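Local atomic coordinates of nucleoprotein (Rift valley fever virus, PDB entry 3OV9), a protein that encapsidates the viral genomic RNA and protects it from nucleases, assembling into ring-shaped hexamers that underlie the ribonucleoprotein template for transcription and replication. Residues G32-R37 and P97-L102; E51-K56 and I87-L92; V121-L126 and Y140-M145. All coordinates share one frame; numbering follows the deposited sequence. Where two conformers were deposited one is given.

Interaction 1 of 3, residues G32-R37 and P97-L102; sequences GFDARR and PSRDEL. With NO2 (nitrite ion), chain D.
A pair of surface salt bridges, Asp-34 with Arg-99 and Arg-37 with Asp-100, joins the start of helix 35-46 to the loop that precedes helix 104-110 in this orthogonal helical bundle. The helix side is an N-cap: Asp-34 OD1 accepts from Arg-37 N at 3.2 Å, the N-H arriving from above the carboxylate plane. The second oxygen, OD2, turns across to Arg-99 NE, 3.3 Å away in the modelled conformer of an arginine deposited in two; one carboxylate thus closes the helix start and meets the loop. Across from Asp-34, the loop makes a type I beta turn from Ser-98 to Glu-101. Arg-99 also reaches a neighbouring subunit, where its NH2 makes a hydrogen bond to the carbonyl of Met-75 of that subunit, so the turn lies at a subunit interface. Arg-106, an RNA-binding residue by similarity, grips the same loop through the carbonyls of Pro-97, Ser-98 and Glu-101. Just before the cap in sequence, Gly-32 N holds nitrite O2 at 2.8 Å, beside the ring of Phe-33, itself probably RNA-binding. Arg-37 bends at chi2 (55°), which carries its guanidinium past the Arg-99 carbonyl to Asp-100, while NH1 pairs with Glu-40 of its own helix. Both NE, at 3.1 Å, and NH2, at 3.2 Å, converge side-on on Asp-100 OD1, the carboxylate standing almost perpendicular to the guanidinium.

Interaction 2 of 3, residues E51-K56 and I87-L92; sequences EKDAKK and INKYKL
Asp-53 reaches from helix 50-63 to Tyr-90 and Lys-89 at the end of helix 77-90, and its CB, CG and OD2 all meet residues there. CB comes first: it lies 3.1 Å from Tyr-90 OH and 3.7 Å from Tyr-90 CZ, so the methylene already rests against the phenol end. With CG anti to its own carbonyl carbon, chi1 (-74°) sets the carboxyl carbon at the hydroxyl end of the ring, 3.3 Å from Tyr-90 OH. The tip oxygen OD2 then accepts a hydrogen bond from Tyr-90 OH at 2.6 Å, on the anti lone pair, the one directed away from OD1. OD2 lies in the ring plane at its edge, whereas the carboxylate is turned nearly perpendicular to the ring (87°).

The contact is a helix-to-helix bridge within the orthogonal bundle, reached at the last turn of helix 77-90, just before Lys-91 leaves helical geometry with positive phi. The Tyr-90 ring is also packed by Leu-42 and Tyr-45 of helix 35-46 and by Met-57 of helix 50-63, so its hydroxyl emerges from a largely apolar setting directly at a carboxylate. Helix 50-63 meanwhile packs against another copy of the protein, Ala-54 and Lys-55 on Phe-11 of that subunit.

The same OD2 serves a second partner. Lys-89, extended beyond CG, brings NZ to 3.5 Å from Asp-53 OD2 in a salt bridge. A water spans this gap, donating to OD2 at 2.7 Å and accepting from Lys-89 NZ at 2.8 Å.

Interaction 3 of 3, residues V121-L126 and Y140-M145; sequences VLSEWL and YPRHMM
Arg-142 NH1, on the guanidinium that lies beside Ser-123, has two acceptors: the carbonyl of Tyr-140, 2.8 Å from NH1, and the carboxylate of Asp-134 in helix 130-136. The first bond is fairly straight (158°) and runs in the guanidinium plane to a lone pair of Tyr-140 O. The bend at chi2 (58°) turns the guanidinium back to its own loop, where these bonds hold its rotation. Its flank then faces Ser-123: CG of Arg-142 lies 3.9 Å from Ser-123 CB, and Ser-123 OG comes to 3.4 Å from Arg-142 NE. That hydroxyl donates to Glu-124 OE2 at 3.3 Å. Glu-124 OE2 is 4.6 Å from Arg-142 NH2, so the opposite charges are near without forming a salt bridge.

Next to these polar groups, one residue beyond each 3-10 segment, the contact is apolar. Met-145 bends at chi3 (62°), and its CE meets Leu-126 CD1 at 3.9 Å. Ser-123 and Arg-142 within the 3-10 segments, with Leu-126 and Met-145 just after them, join the end of helix 112-122 to the loop before helix 159-180. Leu-126 also packs on Leu-62 of helix 50-63, Met-144 on helices 159-180 and 232-243, and Trp-125, implicated in dimerization by similarity, on Val-25 of a neighbouring subunit.

In the fold
Interactions 1 and 2 are neighbours, with centres 15 Å apart, and touch where Leu-102 of the first packs on Tyr-90 and Leu-92 of the second; the helices they draw on, 35-46 and 50-63, follow each other in the chain. The centre of interaction 3 is about 25 Å from that of interaction 1, on the other side of the chain's centre. Chemistry follows place: interaction 1, at the surface, is made of ion pairs; interaction 2, partly buried, has one carboxylate shared by a phenol, a lysine and a water; interaction 3, buried, joins polar groups to a methionine-leucine contact. All three touch one neighbouring subunit, interaction 1 through Arg-36, and Arg-99 also reaches a second.

Interaction 1 of 3, residues G32-R37 and P97-L102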
loop_
_atom_site.group_PDB
_atom_site.type_symbol
_atom_site.label_atom_id
_atom_site.label_comp_id
_atom_site.label_asym_id
_atom_site.label_seq_id
_atom_site.Cartn_x
_atom_site.Cartn_y
_atom_site.Cartn_z
ATOM N N GLY A 32 12.448 -25.687 -19.278
ATOM C CA GLY A 32 12.558 -24.248 -19.531
ATOM C C GLY A 32 12.467 -23.882 -21.004
ATOM O O GLY A 32 11.898 -22.846 -21.362
ATOM N N PHE A 33 13.033 -24.731 -21.859
ATOM C CA PHE A 33 13.008 -24.531 -23.308
ATOM C C PHE A 33 13.243 -25.862 -24.021
ATOM O O PHE A 33 13.753 -26.816 -23.428
ATOM C CB PHE A 33 14.065 -23.499 -23.742
ATOM C CG PHE A 33 15.463 -24.049 -23.788
ATOM C CD1 PHE A 33 16.093 -24.279 -25.007
ATOM C CD2 PHE A 33 16.145 -24.359 -22.615
ATOM C CE1 PHE A 33 17.378 -24.803 -25.054
ATOM C CE2 PHE A 33 17.433 -24.890 -22.654
ATOM C CZ PHE A 33 18.048 -25.110 -23.876
ATOM N N ASP A 34 12.890 -25.905 -25.300
ATOM C CA ASP A 34 13.011 -27.106 -26.115
ATOM C C ASP A 34 14.074 -26.873 -27.182
ATOM O O ASP A 34 13.786 -26.285 -28.224
ATOM C CB ASP A 34 11.654 -27.410 -26.757
ATOM C CG ASP A 34 11.620 -28.743 -27.492
ATOM O OD1 ASP A 34 12.659 -29.199 -28.016
ATOM O OD2 ASP A 34 10.521 -29.332 -27.558
ATOM N N ALA A 35 15.292 -27.342 -26.912
ATOM C CA ALA A 35 16.452 -27.092 -27.782
ATOM C C ALA A 35 16.287 -27.597 -29.217
ATOM O O ALA A 35 16.644 -26.895 -30.168
ATOM C CB ALA A 35 17.712 -27.664 -27.160
ATOM N N ARG A 36 15.755 -28.808 -29.374
ATOM C CA ARG A 36 15.539 -29.382 -30.705
ATOM C C ARG A 36 14.567 -28.546 -31.536
ATOM O O ARG A 36 14.789 -28.339 -32.731
ATOM C CB ARG A 36 15.052 -30.834 -30.610
ATOM C CG ARG A 36 16.122 -31.814 -30.167
ATOM C CD ARG A 36 15.539 -33.202 -29.910
ATOM N NE ARG A 36 16.550 -34.121 -29.391
ATOM C CZ ARG A 36 16.867 -34.255 -28.104
ATOM N NH1 ARG A 36 16.250 -33.533 -27.174
ATOM N NH2 ARG A 36 17.809 -35.119 -27.746
ATOM N N ARG A 37 13.503 -28.058 -30.899
ATOM C CA ARG A 37 12.535 -27.196 -31.572
ATOM C C ARG A 37 13.150 -25.839 -31.925
ATOM O O ARG A 37 12.875 -25.297 -32.997
ATOM C CB ARG A 37 11.263 -27.028 -30.732
ATOM C CG ARG A 37 10.105 -26.307 -31.441
ATOM C CD ARG A 37 9.700 -26.955 -32.764
ATOM N NE ARG A 37 8.542 -26.281 -33.353
ATOM C CZ ARG A 37 8.233 -26.287 -34.647
ATOM N NH1 ARG A 37 8.997 -26.925 -35.524
ATOM N NH2 ARG A 37 7.154 -25.639 -35.067
ATOM N N PRO A 97 7.550 -17.628 -24.186
ATOM C CA PRO A 97 6.370 -18.015 -24.955
ATOM C C PRO A 97 6.267 -19.533 -25.132
ATOM O O PRO A 97 6.961 -20.287 -24.440
ATOM C CB PRO A 97 6.600 -17.330 -26.301
ATOM C CG PRO A 97 8.077 -17.293 -26.445
ATOM C CD PRO A 97 8.649 -17.176 -25.062
ATOM N N SER A 98 5.406 -19.967 -26.050
ATOM C CA SER A 98 5.230 -21.387 -26.351
ATOM C C SER A 98 6.468 -21.977 -27.028
ATOM O O SER A 98 7.356 -21.242 -27.475
ATOM C CB SER A 98 3.994 -21.601 -27.228
ATOM O OG SER A 98 4.229 -21.172 -28.558
ATOM N N ARG A 99 6.497 -23.307 -27.108
ATOM C CA ARG A 99 7.585 -24.081 -27.708
ATOM C C ARG A 99 7.831 -23.719 -29.175
ATOM O O ARG A 99 8.924 -23.905 -29.706
ATOM C CB ARG A 99 7.223 -25.564 -27.593
ATOM C CG ARG A 99 8.269 -26.560 -28.056
ATOM C CD ARG A 99 7.747 -27.989 -27.917
ATOM N NE ARG A 99 7.506 -28.354 -26.520
ATOM C CZ ARG A 99 6.306 -28.417 -25.950
ATOM N NH1 ARG A 99 5.211 -28.153 -26.653
ATOM N NH2 ARG A 99 6.199 -28.751 -24.672
ATOM N N ASP A 100 6.782 -23.224 -29.831
ATOM C CA ASP A 100 6.827 -22.909 -31.256
ATOM C C ASP A 100 7.296 -21.481 -31.541
ATOM O O ASP A 100 7.216 -21.014 -32.679
ATOM C CB ASP A 100 5.459 -23.168 -31.896
ATOM C CG ASP A 100 5.032 -24.625 -31.798
ATOM O OD1 ASP A 100 5.842 -25.517 -32.137
ATOM O OD2 ASP A 100 3.880 -24.879 -31.385
ATOM N N GLU A 101 7.783 -20.798 -30.505
ATOM C CA GLU A 101 8.283 -19.429 -30.641
ATOM C C GLU A 101 9.749 -19.321 -30.236
ATOM O O GLU A 101 10.175 -19.903 -29.233
ATOM C CB GLU A 101 7.449 -18.458 -29.801
ATOM C CG GLU A 101 5.957 -18.401 -30.150
ATOM C CD GLU A 101 5.640 -17.519 -31.349
ATOM O OE1 GLU A 101 6.569 -16.940 -31.955
ATOM O OE2 GLU A 101 4.443 -17.404 -31.685
ATOM N N LEU A 102 10.509 -18.564 -31.024
ATOM C CA LEU A 102 11.907 -18.272 -30.720
ATOM C C LEU A 102 12.040 -17.017 -29.870
ATOM O O LEU A 102 11.250 -16.074 -30.001
ATOM C CB LEU A 102 12.714 -18.089 -32.011
ATOM C CG LEU A 102 13.026 -19.308 -32.880
ATOM C CD1 LEU A 102 13.621 -18.866 -34.211
ATOM C CD2 LEU A 102 13.968 -20.266 -32.165
HETATM N N NO2 D . 16.269 -27.170 -20.344
HETATM O O1 NO2 D . 15.999 -28.355 -21.130
HETATM O O2 NO2 D . 15.009 -26.576 -19.947
#

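Interaction 2 of 3, residues E51-K56 and I87-L92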
loop_
_atom_site.group_PDB
_atom_site.type_symbol
_atom_site.label_atom_id
_atom_site.label_comp_id
_atom_site.label_asym_id
_atom_site.label_seq_id
_atom_site.Cartn_x
_atom_site.Cartn_y
_atom_site.Cartn_z
ATOM N N GLU A 51 23.028 -19.869 -39.384
ATOM C CA GLU A 51 24.211 -19.941 -38.522
ATOM C C GLU A 51 24.757 -18.564 -38.156
ATOM O O GLU A 51 25.002 -18.284 -36.980
ATOM C CB GLU A 51 25.306 -20.801 -39.163
ATOM C CG GLU A 51 25.042 -22.301 -39.080
ATOM C CD GLU A 51 25.696 -23.084 -40.206
ATOM O OE1 GLU A 51 25.519 -22.708 -41.384
ATOM O OE2 GLU A 51 26.371 -24.093 -39.915
ATOM N N LYS A 52 24.939 -17.707 -39.161
ATOM C CA LYS A 52 25.425 -16.349 -38.922
ATOM C C LYS A 52 24.412 -15.542 -38.106
ATOM O O LYS A 52 24.786 -14.847 -37.156
ATOM C CB LYS A 52 25.750 -15.642 -40.242
ATOM C CG LYS A 52 26.437 -14.290 -40.076
ATOM C CD LYS A 52 27.036 -13.824 -41.390
ATOM C CE LYS A 52 27.623 -12.427 -41.265
ATOM N NZ LYS A 52 28.360 -12.029 -42.491
ATOM N N ASP A 53 23.135 -15.646 -38.473
ATOM C CA ASP A 53 22.062 -14.977 -37.735
ATOM C C ASP A 53 21.996 -15.432 -36.276
ATOM O O ASP A 53 21.773 -14.614 -35.386
ATOM C CB ASP A 53 20.702 -15.176 -38.421
ATOM C CG ASP A 53 20.548 -14.347 -39.691
ATOM O OD1 ASP A 53 21.380 -13.445 -39.936
ATOM O OD2 ASP A 53 19.585 -14.594 -40.448
ATOM N N ALA A 54 22.187 -16.732 -36.042
ATOM C CA ALA A 54 22.203 -17.278 -34.682
ATOM C C ALA A 54 23.322 -16.672 -33.832
ATOM O O ALA A 54 23.110 -16.349 -32.662
ATOM C CB ALA A 54 22.316 -18.799 -34.711
ATOM N N LYS A 55 24.503 -16.514 -34.430
ATOM C CA LYS A 55 25.636 -15.901 -33.738
ATOM C C LYS A 55 25.320 -14.455 -33.362
ATOM O O LYS A 55 25.586 -14.032 -32.234
ATOM C CB LYS A 55 26.907 -15.981 -34.586
ATOM C CG LYS A 55 27.484 -17.389 -34.726
ATOM C CD LYS A 55 28.873 -17.378 -35.366
ATOM C CE LYS A 55 28.820 -17.099 -36.857
ATOM N NZ LYS A 55 30.156 -16.733 -37.403
ATOM N N LYS A 56 24.734 -13.711 -34.302
ATOM C CA LYS A 56 24.298 -12.332 -34.054
ATOM C C LYS A 56 23.308 -12.276 -32.899
ATOM O O LYS A 56 23.427 -11.433 -32.013
ATOM C CB LYS A 56 23.636 -11.725 -35.293
ATOM C CG LYS A 56 24.573 -11.412 -36.433
ATOM C CD LYS A 56 23.886 -10.532 -37.463
ATOM C CE LYS A 56 24.670 -10.477 -38.758
ATOM N NZ LYS A 56 23.960 -9.664 -39.785
ATOM N N ILE A 87 13.745 -9.881 -36.159
ATOM C CA ILE A 87 12.425 -10.095 -35.566
ATOM C C ILE A 87 11.437 -10.610 -36.611
ATOM O O ILE A 87 10.723 -11.582 -36.363
ATOM C CB ILE A 87 11.868 -8.815 -34.894
ATOM C CG1 ILE A 87 12.711 -8.439 -33.673
ATOM C CG2 ILE A 87 10.395 -9.004 -34.487
ATOM C CD1 ILE A 87 12.481 -7.020 -33.177
ATOM N N ASN A 88 11.407 -9.961 -37.774
ATOM C CA ASN A 88 10.475 -10.328 -38.843
ATOM C C ASN A 88 10.761 -11.698 -39.447
ATOM O O ASN A 88 9.833 -12.437 -39.787
ATOM C CB ASN A 88 10.461 -9.266 -39.949
ATOM C CG ASN A 88 9.947 -7.918 -39.468
ATOM O OD1 ASN A 88 10.360 -6.873 -39.976
ATOM N ND2 ASN A 88 9.042 -7.931 -38.493
ATOM N N LYS A 89 12.046 -12.030 -39.569
ATOM C CA LYS A 89 12.475 -13.280 -40.192
ATOM C C LYS A 89 12.299 -14.486 -39.269
ATOM O O LYS A 89 11.883 -15.557 -39.720
ATOM C CB LYS A 89 13.931 -13.171 -40.652
ATOM C CG LYS A 89 14.417 -14.320 -41.524
ATOM C CD LYS A 89 15.821 -14.049 -42.029
ATOM C CE LYS A 89 16.368 -15.221 -42.819
ATOM N NZ LYS A 89 17.703 -14.902 -43.393
ATOM N N TYR A 90 12.608 -14.303 -37.987
ATOM C CA TYR A 90 12.595 -15.406 -37.018
ATOM C C TYR A 90 11.415 -15.352 -36.044
ATOM O O TYR A 90 11.311 -16.188 -35.137
ATOM C CB TYR A 90 13.932 -15.470 -36.265
ATOM C CG TYR A 90 15.100 -15.816 -37.159
ATOM C CD1 TYR A 90 15.431 -17.144 -37.421
ATOM C CD2 TYR A 90 15.867 -14.815 -37.759
ATOM C CE1 TYR A 90 16.496 -17.469 -38.251
ATOM C CE2 TYR A 90 16.932 -15.128 -38.591
ATOM C CZ TYR A 90 17.244 -16.457 -38.833
ATOM O OH TYR A 90 18.297 -16.769 -39.658
ATOM N N LYS A 91 10.531 -14.372 -36.252
ATOM C CA LYS A 91 9.321 -14.163 -35.438
ATOM C C LYS A 91 9.616 -14.102 -33.936
ATOM O O LYS A 91 8.911 -14.701 -33.119
ATOM C CB LYS A 91 8.238 -15.208 -35.769
ATOM C CG LYS A 91 7.947 -15.396 -37.266
ATOM C CD LYS A 91 7.589 -14.090 -37.993
ATOM C CE LYS A 91 6.121 -13.719 -37.842
ATOM N NZ LYS A 91 5.803 -12.431 -38.530
ATOM N N LEU A 92 10.663 -13.354 -33.589
ATOM C CA LEU A 92 11.170 -13.290 -32.220
ATOM C C LEU A 92 10.174 -12.703 -31.226
ATOM O O LEU A 92 9.480 -11.722 -31.521
ATOM C CB LEU A 92 12.491 -12.509 -32.168
ATOM C CG LEU A 92 13.700 -13.075 -32.921
ATOM C CD1 LEU A 92 14.841 -12.064 -32.924
ATOM C CD2 LEU A 92 14.162 -14.404 -32.332
HETATM O O HOH W 1 19.345 -12.849 -42.517
#

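Interaction 3 of 3, residues V121-L126 and Y140-M145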
loop_
_atom_site.group_PDB
_atom_site.type_symbol
_atom_site.label_atom_id
_atom_site.label_comp_id
_atom_site.label_asym_id
_atom_site.label_seq_id
_atom_site.Cartn_x
_atom_site.Cartn_y
_atom_site.Cartn_z
ATOM N N VAL A 121 35.175 -13.674 -25.075
ATOM C CA VAL A 121 35.327 -12.412 -25.806
ATOM C C VAL A 121 34.446 -11.314 -25.196
ATOM O O VAL A 121 34.858 -10.154 -25.108
ATOM C CB VAL A 121 35.011 -12.586 -27.319
ATOM C CG1 VAL A 121 34.957 -11.235 -28.045
ATOM C CG2 VAL A 121 36.032 -13.501 -27.986
ATOM N N LEU A 122 33.248 -11.694 -24.756
ATOM C CA LEU A 122 32.209 -10.728 -24.378
ATOM C C LEU A 122 32.227 -10.258 -22.919
ATOM O O LEU A 122 31.433 -9.394 -22.538
ATOM C CB LEU A 122 30.822 -11.286 -24.733
ATOM C CG LEU A 122 30.509 -11.474 -26.220
ATOM C CD1 LEU A 122 29.282 -12.356 -26.412
ATOM C CD2 LEU A 122 30.317 -10.138 -26.907
ATOM N N SER A 123 33.140 -10.823 -22.126
ATOM C CA SER A 123 33.258 -10.594 -20.677
ATOM C C SER A 123 32.945 -9.173 -20.186
ATOM O O SER A 123 32.131 -8.992 -19.280
ATOM C CB SER A 123 34.658 -11.007 -20.203
ATOM O OG SER A 123 34.835 -10.760 -18.820
ATOM N N GLU A 124 33.587 -8.178 -20.788
ATOM C CA GLU A 124 33.478 -6.796 -20.312
ATOM C C GLU A 124 32.218 -6.057 -20.782
ATOM O O GLU A 124 32.003 -4.896 -20.416
ATOM C CB GLU A 124 34.745 -6.004 -20.658
ATOM C CG GLU A 124 36.009 -6.525 -19.974
ATOM C CD GLU A 124 35.841 -6.706 -18.473
ATOM O OE1 GLU A 124 35.524 -5.717 -17.776
ATOM O OE2 GLU A 124 36.023 -7.841 -17.988
ATOM N N TRP A 125 31.384 -6.730 -21.572
ATOM C CA TRP A 125 30.138 -6.132 -22.060
ATOM C C TRP A 125 28.878 -6.851 -21.573
ATOM O O TRP A 125 27.767 -6.558 -22.027
ATOM C CB TRP A 125 30.152 -6.014 -23.586
ATOM C CG TRP A 125 31.292 -5.185 -24.092
ATOM C CD1 TRP A 125 31.438 -3.830 -23.971
ATOM C CD2 TRP A 125 32.449 -5.653 -24.790
ATOM N NE1 TRP A 125 32.615 -3.428 -24.554
ATOM C CE2 TRP A 125 33.256 -4.527 -25.065
ATOM C CE3 TRP A 125 32.885 -6.917 -25.213
ATOM C CZ2 TRP A 125 34.474 -4.624 -25.746
ATOM C CZ3 TRP A 125 34.096 -7.012 -25.890
ATOM C CH2 TRP A 125 34.877 -5.872 -26.147
ATOM N N LEU A 126 29.059 -7.787 -20.643
ATOM C CA LEU A 126 27.944 -8.481 -20.008
ATOM C C LEU A 126 27.388 -7.644 -18.850
ATOM O O LEU A 126 28.093 -6.769 -18.335
ATOM C CB LEU A 126 28.397 -9.858 -19.503
ATOM C CG LEU A 126 29.053 -10.806 -20.511
ATOM C CD1 LEU A 126 29.632 -12.015 -19.787
ATOM C CD2 LEU A 126 28.079 -11.239 -21.604
ATOM N N TYR A 140 37.591 -15.906 -12.154
ATOM C CA TYR A 140 36.308 -16.580 -12.334
ATOM C C TYR A 140 36.155 -17.086 -13.770
ATOM O O TYR A 140 36.431 -16.350 -14.710
ATOM C CB TYR A 140 35.128 -15.672 -11.955
ATOM C CG TYR A 140 33.818 -16.427 -11.990
ATOM C CD1 TYR A 140 33.399 -17.173 -10.892
ATOM C CD2 TYR A 140 33.025 -16.436 -13.141
ATOM C CE1 TYR A 140 32.214 -17.896 -10.926
ATOM C CE2 TYR A 140 31.837 -17.157 -13.187
ATOM C CZ TYR A 140 31.439 -17.887 -12.074
ATOM O OH TYR A 140 30.266 -18.602 -12.107
ATOM N N PRO A 141 35.719 -18.351 -13.942
ATOM C CA PRO A 141 35.587 -18.919 -15.283
ATOM C C PRO A 141 34.538 -18.215 -16.144
ATOM O O PRO A 141 33.342 -18.253 -15.838
ATOM C CB PRO A 141 35.165 -20.370 -15.009
ATOM C CG PRO A 141 35.625 -20.647 -13.632
ATOM C CD PRO A 141 35.441 -19.355 -12.900
ATOM N N ARG A 142 35.000 -17.585 -17.220
ATOM C CA ARG A 142 34.125 -16.850 -18.130
ATOM C C ARG A 142 33.075 -17.738 -18.797
ATOM O O ARG A 142 31.956 -17.299 -19.032
ATOM C CB ARG A 142 34.943 -16.086 -19.180
ATOM C CG ARG A 142 35.295 -14.640 -18.798
ATOM C CD ARG A 142 36.072 -14.558 -17.495
ATOM N NE ARG A 142 36.645 -13.232 -17.256
ATOM C CZ ARG A 142 37.129 -12.828 -16.085
ATOM N NH1 ARG A 142 37.099 -13.633 -15.031
ATOM N NH2 ARG A 142 37.636 -11.607 -15.962
ATOM N N HIS A 143 33.433 -18.992 -19.077
ATOM C CA HIS A 143 32.514 -19.947 -19.702
ATOM C C HIS A 143 31.222 -20.172 -18.901
ATOM O O HIS A 143 30.215 -20.615 -19.460
ATOM C CB HIS A 143 33.211 -21.295 -19.933
ATOM C CG HIS A 143 34.314 -21.244 -20.946
ATOM N ND1 HIS A 143 35.619 -20.960 -20.608
ATOM C CD2 HIS A 143 34.307 -21.454 -22.283
ATOM C CE1 HIS A 143 36.369 -20.991 -21.696
ATOM N NE2 HIS A 143 35.598 -21.289 -22.725
ATOM N N MET A 144 31.262 -19.865 -17.603
ATOM C CA MET A 144 30.120 -20.073 -16.704
ATOM C C MET A 144 29.178 -18.866 -16.628
ATOM O O MET A 144 28.145 -18.923 -15.957
ATOM C CB MET A 144 30.608 -20.423 -15.287
ATOM C CG MET A 144 31.265 -21.791 -15.136
ATOM S SD MET A 144 31.691 -22.172 -13.423
ATOM C CE MET A 144 31.913 -23.950 -13.544
ATOM N N MET A 145 29.529 -17.783 -17.318
ATOM C CA MET A 145 28.846 -16.499 -17.138
ATOM C C MET A 145 27.624 -16.277 -18.040
ATOM O O MET A 145 27.439 -15.200 -18.609
ATOM C CB MET A 145 29.843 -15.337 -17.252
ATOM C CG MET A 145 30.868 -15.301 -16.130
ATOM S SD MET A 145 32.016 -13.911 -16.252
ATOM C CE MET A 145 30.885 -12.528 -16.110
#